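Local coordinates for protein carboxynorspermidine decarboxylase (Campylobacter jejuni subsp. jejuni 81116, PDB 3N29) that probably catalyses the pyridoxal-5'-phosphate-dependent decarboxylation of carboxynorspermidine to norspermidine, a step in making this polyamine, at residues A[47-52]-A[374-379]; A[79-84]-A[404-409]. All coordinates share one frame; numbering follows the deposited sequence.

The segments alternate along the chain: 47-52, 79-84, 374-379, then 404-409, so contacts 1 and 2 cross and each ties an early part of the chain to a late one. Their centres lie about 10 Å apart. Both reach the large mixed sheet, in which strand 46-50 of contact 1 runs parallel to 393-397, itself paired antiparallel with 403-405, the strand of contact 2. Segment 79-84 instead follows the first strand of the eight-stranded parallel barrel. The two contacts touch where L49 CD2 approaches F81 CD2 (3.5 Å) and I376 CG2 approaches F79 CE1 (3.6 Å). Apolar packing thus joins sheet domain to barrel, close to the active-site loop carrying Y378.

Contact 1: A[47-52]-A[374-379]; sequences YILEED and DQIHYT. With NSD (N-(3-aminopropyl)propane-1,3-diamine), chain D; PLP (pyridoxal-5'-phosphate), chain C.
Y47 brings CD1 and CE1 of its ring obliquely up to the 374-379 loop: Y47 CD1 lies 3.3 Å from Q375 O, and Y47 CE1 lies 4.0 Å from T379 CB. The Y47 and T379 side chains pass one another pointing opposite ways, and the phenol OH continues beyond the loop to bond H305 O and N383 ND2. I376 fills the middle of the contact. Its chi1 (-49°) sets CG1 beside the backbone N, and the bend at chi2 (-66°) then turns I376 CD1 to the strand, 4.0 Å from Y47 CB and 3.8 Å from I48 O. The other branch, I376 CG2, meets L49 CD1 at 4.2 Å. The loop links strands 369-372 and 393-397 of the sheet domain and carries Y378 into the cofactor and norspermidine pocket, on the side away from strand 46-50. There Y378 OH donates to phosphate oxygen O1P of PLP (2.6 Å), which sits at the ring edge near its plane. Norspermidine runs alongside the same ring, with its N3 3.0 Å from Y378 CD1 at an oblique angle. Within the loop, T379 OG1 donates to Q375 O at 2.6 Å, from above the carbonyl plane by 56°, linking residues 375 and 379 across the loop.

Contact 2: A[79-84]-A[404-409]; sequences FAFSGA and QMIREF
A classic beta bulge, in which I406 and R407 both face L394 of the neighbouring strand 393-397, is the site of this contact with the 79-84 loop, and the chain turns a corner there at I406. I406 makes most of the contact. I406 CG2 reaches into the loop, 3.6 Å from S82 OG and 3.7 Å from G83 N. Carried beside its own backbone N (chi1 -53°), I406 CG1 lies oblique to the F81 ring, 4.0 Å from F81 CE2. The end of that branch, I406 CD1, comes to 4.2 Å from G83 CA. With no side chain at G83 between them, the two backbones approach closely, and the CA atoms of G83 and I406 are 5.8 Å apart.

In the fold, this loop follows strand 71-75, the first of the beta/alpha barrel, and leads into helix 85-91. The bulge lies where the chain leaves strand 403-405 of the C-terminal sheet domain, so the contact spans barrel and sheet. The loop is turned tightly here: A84 N donates to F81 O at 2.8 Å and also sits at the edge of the F81 ring, in its plane.

R407 bends at chi2 (-125°) and brings its guanidinium obliquely past S82. R407 NH2 stands 3.6 Å from S82 OG, too long to be taken as a hydrogen bond; the bond of NH2 goes instead to Y109 OH on helix 100-109. S82 also packs on F105 and Y109 of that helix, and R407 touches S415 of the second subunit, which places this edge of the contact at the dimer interface.

Contact 1: A[47-52]-A[374-379]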
ATOM      1  N   TYR A  47     -16.449   0.856   1.331  1.00 17.52           N
ATOM      2  CA  TYR A  47     -16.289   0.632   2.747  1.00 17.60           C
ATOM      3  C   TYR A  47     -17.518   1.298   3.427  1.00 18.28           C
ATOM      4  O   TYR A  47     -17.770   2.482   3.153  1.00 18.25           O
ATOM      5  CB  TYR A  47     -15.051   1.321   3.315  1.00 17.10           C
ATOM      6  CG  TYR A  47     -13.679   0.918   2.737  1.00 18.24           C
ATOM      7  CD1 TYR A  47     -12.986  -0.133   3.255  1.00 20.32           C
ATOM      8  CD2 TYR A  47     -13.126   1.596   1.650  1.00 15.86           C
ATOM      9  CE1 TYR A  47     -11.758  -0.492   2.747  1.00 20.59           C
ATOM     10  CE2 TYR A  47     -11.887   1.247   1.156  1.00 19.64           C
ATOM     11  CZ  TYR A  47     -11.225   0.162   1.669  1.00 18.61           C
ATOM     12  OH  TYR A  47      -9.927  -0.162   1.202  1.00 20.37           O
ATOM     13  N   ILE A  48     -18.208   0.586   4.296  1.00 18.13           N
ATOM     14  CA  ILE A  48     -19.406   1.101   4.933  1.00 19.47           C
ATOM     15  C   ILE A  48     -19.274   1.101   6.449  1.00 19.51           C
ATOM     16  O   ILE A  48     -19.172   0.061   7.107  1.00 19.04           O
ATOM     17  CB  ILE A  48     -20.649   0.344   4.454  1.00 20.25           C
ATOM     18  CG1 ILE A  48     -20.715   0.310   2.933  1.00 21.24           C
ATOM     19  CG2 ILE A  48     -21.934   1.043   5.057  1.00 20.54           C
ATOM     20  CD1 ILE A  48     -21.959  -0.442   2.403  1.00 23.44           C
ATOM     21  N   LEU A  49     -19.100   2.268   6.990  1.00 18.54           N
ATOM     22  CA  LEU A  49     -19.025   2.427   8.463  1.00 19.43           C
ATOM     23  C   LEU A  49     -20.416   2.518   9.038  1.00 21.26           C
ATOM     24  O   LEU A  49     -21.271   3.199   8.453  1.00 20.06           O
ATOM     25  CB  LEU A  49     -18.244   3.655   8.791  1.00 20.43           C
ATOM     26  CG  LEU A  49     -18.207   4.150  10.255  1.00 22.54           C
ATOM     27  CD1 LEU A  49     -17.325   3.307  11.022  1.00 27.65           C
ATOM     28  CD2 LEU A  49     -17.573   5.493  10.280  1.00 31.52           C
ATOM     29  N   GLU A  50     -20.631   1.862  10.175  1.00 20.42           N
ATOM     30  CA  GLU A  50     -21.944   1.800  10.795  1.00 22.62           C
ATOM     31  C   GLU A  50     -21.924   2.702  12.012  1.00 22.43           C
ATOM     32  O   GLU A  50     -21.171   2.471  12.931  1.00 19.26           O
ATOM     33  CB  GLU A  50     -22.336   0.379  11.105  1.00 23.39           C
ATOM     34  CG  GLU A  50     -22.445  -0.490   9.853  1.00 29.03           C
ATOM     35  CD  GLU A  50     -22.596  -1.970  10.163  1.00 35.42           C
ATOM     36  OE1 GLU A  50     -23.522  -2.342  10.934  1.00 37.88           O
ATOM     37  OE2 GLU A  50     -21.792  -2.769   9.654  1.00 37.52           O
ATOM     38  N   GLU A  51     -22.702   3.781  11.947  1.00 21.85           N
ATOM     39  CA  GLU A  51     -22.736   4.757  13.028  1.00 24.07           C
ATOM     40  C   GLU A  51     -23.017   4.123  14.376  1.00 23.42           C
ATOM     41  O   GLU A  51     -22.349   4.441  15.365  1.00 23.52           O
ATOM     42  CB  GLU A  51     -23.692   5.923  12.700  1.00 24.24           C
ATOM     43  CG  GLU A  51     -23.829   6.900  13.827  1.00 26.40           C
ATOM     44  CD  GLU A  51     -24.699   8.111  13.466  1.00 28.86           C
ATOM     45  OE1 GLU A  51     -25.201   8.207  12.326  1.00 28.00           O
ATOM     46  OE2 GLU A  51     -24.859   8.951  14.363  1.00 26.35           O
ATOM     47  N   ASP A  52     -24.025   3.253  14.443  1.00 24.31           N
ATOM     48  CA  ASP A  52     -24.408   2.619  15.685  1.00 26.04           C
ATOM     49  C   ASP A  52     -23.232   1.869  16.354  1.00 25.68           C
ATOM     50  O   ASP A  52     -23.092   1.888  17.573  1.00 21.66           O
ATOM     51  CB  ASP A  52     -25.603   1.648  15.532  1.00 28.58           C
ATOM     52  CG  ASP A  52     -26.975   2.380  15.296  1.00 34.21           C
ATOM     53  OD1 ASP A  52     -27.132   3.556  15.711  1.00 41.91           O
ATOM     54  OD2 ASP A  52     -27.858   1.775  14.628  1.00 44.17           O
ATOM     55  N   ASP A 374     -15.060  -6.123   9.210  1.00 12.37           N
ATOM     56  CA  ASP A 374     -14.103  -5.367  10.033  1.00 13.49           C
ATOM     57  C   ASP A 374     -13.000  -4.780   9.228  1.00 13.24           C
ATOM     58  O   ASP A 374     -11.799  -5.088   9.424  1.00 11.63           O
ATOM     59  CB  ASP A 374     -13.543  -6.225  11.164  1.00 14.58           C
ATOM     60  CG  ASP A 374     -12.751  -5.414  12.173  1.00 16.90           C
ATOM     61  OD1 ASP A 374     -13.038  -4.178  12.301  1.00 15.42           O
ATOM     62  OD2 ASP A 374     -11.885  -6.038  12.879  1.00 18.21           O
ATOM     63  N   GLN A 375     -13.382  -3.921   8.302  1.00 11.90           N
ATOM     64  CA  GLN A 375     -12.474  -3.342   7.355  1.00 13.14           C
ATOM     65  C   GLN A 375     -12.420  -1.805   7.337  1.00 12.15           C
ATOM     66  O   GLN A 375     -12.111  -1.216   6.291  1.00 13.22           O
ATOM     67  CB  GLN A 375     -12.763  -3.890   5.958  1.00 11.63           C
ATOM     68  CG  GLN A 375     -12.538  -5.422   5.800  1.00 12.56           C
ATOM     69  CD  GLN A 375     -11.148  -5.840   6.007  1.00 16.08           C
ATOM     70  OE1 GLN A 375     -10.872  -6.939   6.525  1.00 19.75           O
ATOM     71  NE2 GLN A 375     -10.260  -4.963   5.740  1.00 10.61           N
ATOM     72  N   ILE A 376     -12.665  -1.166   8.453  1.00 12.26           N
ATOM     73  CA  ILE A 376     -12.580   0.280   8.501  1.00 13.16           C
ATOM     74  C   ILE A 376     -11.260   0.768   9.085  1.00 14.33           C
ATOM     75  O   ILE A 376     -10.838   1.852   8.737  1.00 14.81           O
ATOM     76  CB  ILE A 376     -13.799   0.979   9.239  1.00 14.03           C
ATOM     77  CG1 ILE A 376     -15.107   0.419   8.709  1.00 16.37           C
ATOM     78  CG2 ILE A 376     -13.710   2.492   9.018  1.00 16.26           C
ATOM     79  CD1 ILE A 376     -15.434   0.727   7.213  1.00 17.46           C
ATOM     80  N   HIS A 377     -10.606  -0.014   9.956  1.00 13.74           N
ATOM     81  CA  HIS A 377      -9.335   0.445  10.616  1.00 13.90           C
ATOM     82  C   HIS A 377      -8.152  -0.170   9.884  1.00 13.34           C
ATOM     83  O   HIS A 377      -8.279  -1.292   9.389  1.00 13.36           O
ATOM     84  CB  HIS A 377      -9.352   0.069  12.098  1.00 13.22           C
ATOM     85  CG  HIS A 377      -9.344  -1.414  12.369  1.00 14.22           C
ATOM     86  ND1 HIS A 377     -10.483  -2.165  12.524  1.00 18.09           N
ATOM     87  CD2 HIS A 377      -8.306  -2.269  12.560  1.00 15.57           C
ATOM     88  CE1 HIS A 377     -10.151  -3.422  12.791  1.00 13.76           C
ATOM     89  NE2 HIS A 377      -8.831  -3.513  12.769  1.00 19.79           N
ATOM     90  N   TYR A 378      -7.085   0.611   9.649  1.00 11.51           N
ATOM     91  CA  TYR A 378      -5.838   0.146   8.967  1.00 11.42           C
ATOM     92  C   TYR A 378      -6.161  -0.415   7.595  1.00 11.83           C
ATOM     93  O   TYR A 378      -5.581  -1.424   7.149  1.00 13.22           O
ATOM     94  CB  TYR A 378      -5.066  -0.873   9.861  1.00 11.99           C
ATOM     95  CG  TYR A 378      -4.503  -0.189  11.094  1.00 10.64           C
ATOM     96  CD1 TYR A 378      -3.292   0.522  11.025  1.00 10.69           C
ATOM     97  CD2 TYR A 378      -5.159  -0.214  12.303  1.00 12.43           C
ATOM     98  CE1 TYR A 378      -2.760   1.128  12.064  1.00 12.31           C
ATOM     99  CE2 TYR A 378      -4.651   0.457  13.409  1.00 12.24           C
ATOM    100  CZ  TYR A 378      -3.441   1.136  13.276  1.00 12.12           C
ATOM    101  OH  TYR A 378      -2.909   1.751  14.336  1.00 11.36           O
ATOM    102  N   THR A 379      -7.130   0.225   6.921  1.00 10.23           N
ATOM    103  CA  THR A 379      -7.482  -0.172   5.570  1.00 11.69           C
ATOM    104  C   THR A 379      -7.446   1.062   4.667  1.00 10.73           C
ATOM    105  O   THR A 379      -6.499   1.311   3.908  1.00 11.52           O
ATOM    106  CB  THR A 379      -8.917  -0.794   5.486  1.00 11.31           C
ATOM    107  OG1 THR A 379      -9.853   0.013   6.283  1.00 11.68           O
ATOM    108  CG2 THR A 379      -8.870  -2.257   5.977  1.00 10.12           C
TER
HETATM  109  C1  NSD D1002      -2.293  -1.260  15.071  1.00 57.70           C
HETATM  110  N1  NSD D1002      -3.156  -1.974  15.965  1.00 56.76           N
HETATM  111  C2  NSD D1002      -0.873  -1.709  15.145  1.00 60.03           C
HETATM  112  N2  NSD D1002       0.294  -0.553  13.409  1.00 61.40           N
HETATM  113  C3  NSD D1002       0.093  -0.690  14.654  1.00 62.11           C
HETATM  114  N3  NSD D1002      -1.514  -1.441   9.517  1.00 52.57           N
HETATM  115  C4  NSD D1002      -0.242  -1.227  12.479  1.00 57.55           C
HETATM  116  C5  NSD D1002       0.162  -0.838  11.085  1.00 56.37           C
HETATM  117  C6  NSD D1002      -0.272  -1.868  10.073  1.00 54.98           C
HETATM  118  N1  PLP C1001       0.049   6.280  19.444  1.00 27.08           N
HETATM  119  C2  PLP C1001       1.174   6.074  18.696  1.00 29.00           C
HETATM  120  C2A PLP C1001       2.421   6.875  18.975  1.00 29.00           C
HETATM  121  C3  PLP C1001       1.112   5.125  17.629  1.00 31.73           C
HETATM  122  O3  PLP C1001       2.243   4.906  16.839  1.00 32.97           O
HETATM  123  C4  PLP C1001      -0.074   4.413  17.367  1.00 31.03           C
HETATM  124  C4A PLP C1001      -0.127   3.439  16.197  1.00 32.06           C
HETATM  125  C5  PLP C1001      -1.195   4.608  18.189  1.00 27.80           C
HETATM  126  C6  PLP C1001      -1.093   5.560  19.225  1.00 24.71           C
HETATM  127  C5A PLP C1001      -2.490   3.863  17.965  1.00 25.19           C
HETATM  128  O4P PLP C1001      -2.295   2.472  17.949  1.00 19.83           O
HETATM  129  P   PLP C1001      -3.495   1.457  17.826  1.00 24.37           P
HETATM  130  O1P PLP C1001      -4.269   1.853  16.582  1.00 21.88           O
HETATM  131  O2P PLP C1001      -4.385   1.629  19.081  1.00 23.11           O
HETATM  132  O3P PLP C1001      -2.950   0.102  17.830  1.00 21.52           O

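Contact 2: A[79-84]-A[404-409]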
ATOM      1  N   PHE A  79      -7.425   5.072  12.060  1.00 11.51           N
ATOM      2  CA  PHE A  79      -8.823   5.377  11.812  1.00 12.43           C
ATOM      3  C   PHE A  79      -8.962   6.876  11.632  1.00 12.04           C
ATOM      4  O   PHE A  79      -8.679   7.617  12.569  1.00 12.98           O
ATOM      5  CB  PHE A  79      -9.694   4.908  12.983  1.00 10.97           C
ATOM      6  CG  PHE A  79     -11.160   5.143  12.822  1.00 14.61           C
ATOM      7  CD1 PHE A  79     -11.958   4.234  12.167  1.00 17.86           C
ATOM      8  CD2 PHE A  79     -11.767   6.293  13.322  1.00 16.26           C
ATOM      9  CE1 PHE A  79     -13.333   4.444  12.065  1.00 20.75           C
ATOM     10  CE2 PHE A  79     -13.159   6.522  13.165  1.00 16.50           C
ATOM     11  CZ  PHE A  79     -13.924   5.586  12.543  1.00 18.98           C
ATOM     12  N   ALA A  80      -9.331   7.295  10.408  1.00 12.39           N
ATOM     13  CA  ALA A  80      -9.402   8.706  10.114  1.00 13.00           C
ATOM     14  C   ALA A  80     -10.641   8.982   9.285  1.00 14.97           C
ATOM     15  O   ALA A  80     -10.603   9.812   8.384  1.00 17.06           O
ATOM     16  CB  ALA A  80      -8.127   9.135   9.390  1.00 11.42           C
ATOM     17  N   PHE A  81     -11.728   8.257   9.526  1.00 15.62           N
ATOM     18  CA  PHE A  81     -12.895   8.289   8.585  1.00 15.07           C
ATOM     19  C   PHE A  81     -13.542   9.676   8.638  1.00 14.20           C
ATOM     20  O   PHE A  81     -14.142  10.033   9.631  1.00 14.01           O
ATOM     21  CB  PHE A  81     -13.879   7.220   8.998  1.00 15.19           C
ATOM     22  CG  PHE A  81     -14.896   6.849   7.943  1.00 14.46           C
ATOM     23  CD1 PHE A  81     -14.678   5.796   7.092  1.00 14.39           C
ATOM     24  CD2 PHE A  81     -16.095   7.539   7.841  1.00 13.54           C
ATOM     25  CE1 PHE A  81     -15.646   5.436   6.133  1.00 14.39           C
ATOM     26  CE2 PHE A  81     -17.028   7.179   6.913  1.00 14.49           C
ATOM     27  CZ  PHE A  81     -16.782   6.120   6.052  1.00 14.67           C
ATOM     28  N   SER A  82     -13.415  10.447   7.557  1.00 14.20           N
ATOM     29  CA  SER A  82     -13.661  11.884   7.623  1.00 12.63           C
ATOM     30  C   SER A  82     -15.118  12.101   8.031  1.00 13.56           C
ATOM     31  O   SER A  82     -15.429  12.953   8.874  1.00 15.14           O
ATOM     32  CB  SER A  82     -13.348  12.493   6.263  1.00 13.20           C
ATOM     33  OG  SER A  82     -14.209  11.936   5.305  1.00  9.01           O
ATOM     34  N   GLY A  83     -16.001  11.256   7.510  1.00 13.05           N
ATOM     35  CA  GLY A  83     -17.417  11.341   7.816  1.00 14.62           C
ATOM     36  C   GLY A  83     -17.829  11.047   9.220  1.00 15.04           C
ATOM     37  O   GLY A  83     -18.992  11.231   9.580  1.00 16.25           O
ATOM     38  N   ALA A  84     -16.898  10.580  10.025  1.00 14.50           N
ATOM     39  CA  ALA A  84     -17.187  10.133  11.382  1.00 16.08           C
ATOM     40  C   ALA A  84     -16.468  10.997  12.407  1.00 14.70           C
ATOM     41  O   ALA A  84     -16.606  10.775  13.582  1.00 12.99           O
ATOM     42  CB  ALA A  84     -16.697   8.727  11.536  1.00 16.46           C
ATOM     43  N   GLN A 404     -25.402   6.975   3.533  1.00 11.03           N
ATOM     44  CA  GLN A 404     -24.920   8.246   3.005  1.00  9.76           C
ATOM     45  C   GLN A 404     -23.548   8.055   2.282  1.00  9.46           C
ATOM     46  O   GLN A 404     -22.706   7.306   2.775  1.00 10.55           O
ATOM     47  CB  GLN A 404     -24.705   9.197   4.153  1.00  9.46           C
ATOM     48  CG  GLN A 404     -26.000   9.599   4.913  1.00  8.12           C
ATOM     49  CD  GLN A 404     -25.753  10.746   5.875  1.00 13.26           C
ATOM     50  OE1 GLN A 404     -25.177  11.760   5.492  1.00 11.20           O
ATOM     51  NE2 GLN A 404     -26.239  10.610   7.123  1.00  9.64           N
ATOM     52  N   MET A 405     -23.365   8.708   1.146  1.00 10.12           N
ATOM     53  CA  MET A 405     -22.062   8.736   0.452  1.00 11.60           C
ATOM     54  C   MET A 405     -21.190   9.831   1.113  1.00 11.70           C
ATOM     55  O   MET A 405     -21.547  11.029   1.106  1.00 14.21           O
ATOM     56  CB  MET A 405     -22.263   9.071  -1.028  1.00 11.19           C
ATOM     57  CG  MET A 405     -20.989   8.990  -1.886  1.00 14.43           C
ATOM     58  SD  MET A 405     -20.379   7.299  -2.112  1.00  4.86           S
ATOM     59  CE  MET A 405     -21.410   6.721  -3.342  1.00 19.20           C
ATOM     60  N   ILE A 406     -20.074   9.409   1.705  1.00 12.23           N
ATOM     61  CA  ILE A 406     -19.056  10.313   2.299  1.00 12.77           C
ATOM     62  C   ILE A 406     -18.011  10.760   1.265  1.00 12.56           C
ATOM     63  O   ILE A 406     -17.781  11.966   1.075  1.00 12.51           O
ATOM     64  CB  ILE A 406     -18.416   9.705   3.576  1.00 12.74           C
ATOM     65  CG1 ILE A 406     -19.513   9.286   4.586  1.00 13.72           C
ATOM     66  CG2 ILE A 406     -17.425  10.700   4.195  1.00 12.53           C
ATOM     67  CD1 ILE A 406     -20.473  10.501   5.101  1.00 15.67           C
ATOM     68  N   ARG A 407     -17.425   9.793   0.538  1.00 12.30           N
ATOM     69  CA  ARG A 407     -16.485  10.083  -0.543  1.00 13.07           C
ATOM     70  C   ARG A 407     -16.697   9.158  -1.667  1.00 12.65           C
ATOM     71  O   ARG A 407     -16.743   7.931  -1.480  1.00 11.11           O
ATOM     72  CB  ARG A 407     -15.058   9.874  -0.105  1.00 13.11           C
ATOM     73  CG  ARG A 407     -14.655  10.827   1.012  1.00 17.84           C
ATOM     74  CD  ARG A 407     -13.466  11.612   0.687  1.00 21.89           C
ATOM     75  NE  ARG A 407     -12.949  12.338   1.834  1.00 19.12           N
ATOM     76  CZ  ARG A 407     -13.093  13.645   2.037  1.00 22.09           C
ATOM     77  NH1 ARG A 407     -13.777  14.394   1.190  1.00 19.62           N
ATOM     78  NH2 ARG A 407     -12.560  14.198   3.103  1.00 18.33           N
ATOM     79  N   GLU A 408     -16.913   9.738  -2.850  1.00 13.89           N
ATOM     80  CA  GLU A 408     -17.030   8.960  -4.081  1.00 13.85           C
ATOM     81  C   GLU A 408     -15.793   9.307  -4.924  1.00 14.48           C
ATOM     82  O   GLU A 408     -15.552  10.476  -5.262  1.00 15.15           O
ATOM     83  CB  GLU A 408     -18.285   9.310  -4.851  1.00 15.37           C
ATOM     84  CG  GLU A 408     -18.506   8.416  -6.076  1.00 18.58           C
ATOM     85  CD  GLU A 408     -19.788   8.719  -6.838  1.00 24.07           C
ATOM     86  OE1 GLU A 408     -20.474   9.692  -6.533  1.00 25.62           O
ATOM     87  OE2 GLU A 408     -20.081   7.979  -7.775  1.00 26.28           O
ATOM     88  N   PHE A 409     -15.015   8.307  -5.251  1.00 12.88           N
ATOM     89  CA  PHE A 409     -13.774   8.565  -5.912  1.00 13.06           C
ATOM     90  C   PHE A 409     -13.903   8.612  -7.418  1.00 13.39           C
ATOM     91  O   PHE A 409     -14.926   8.256  -7.959  1.00 14.28           O
ATOM     92  CB  PHE A 409     -12.723   7.560  -5.401  1.00 11.78           C
ATOM     93  CG  PHE A 409     -12.507   7.681  -3.922  1.00  9.79           C
ATOM     94  CD1 PHE A 409     -11.841   8.756  -3.395  1.00 14.70           C
ATOM     95  CD2 PHE A 409     -12.972   6.747  -3.074  1.00 14.01           C
ATOM     96  CE1 PHE A 409     -11.677   8.921  -2.051  1.00 15.53           C
ATOM     97  CE2 PHE A 409     -12.754   6.857  -1.714  1.00 12.57           C
ATOM     98  CZ  PHE A 409     -12.123   7.961  -1.202  1.00 15.45           C
TER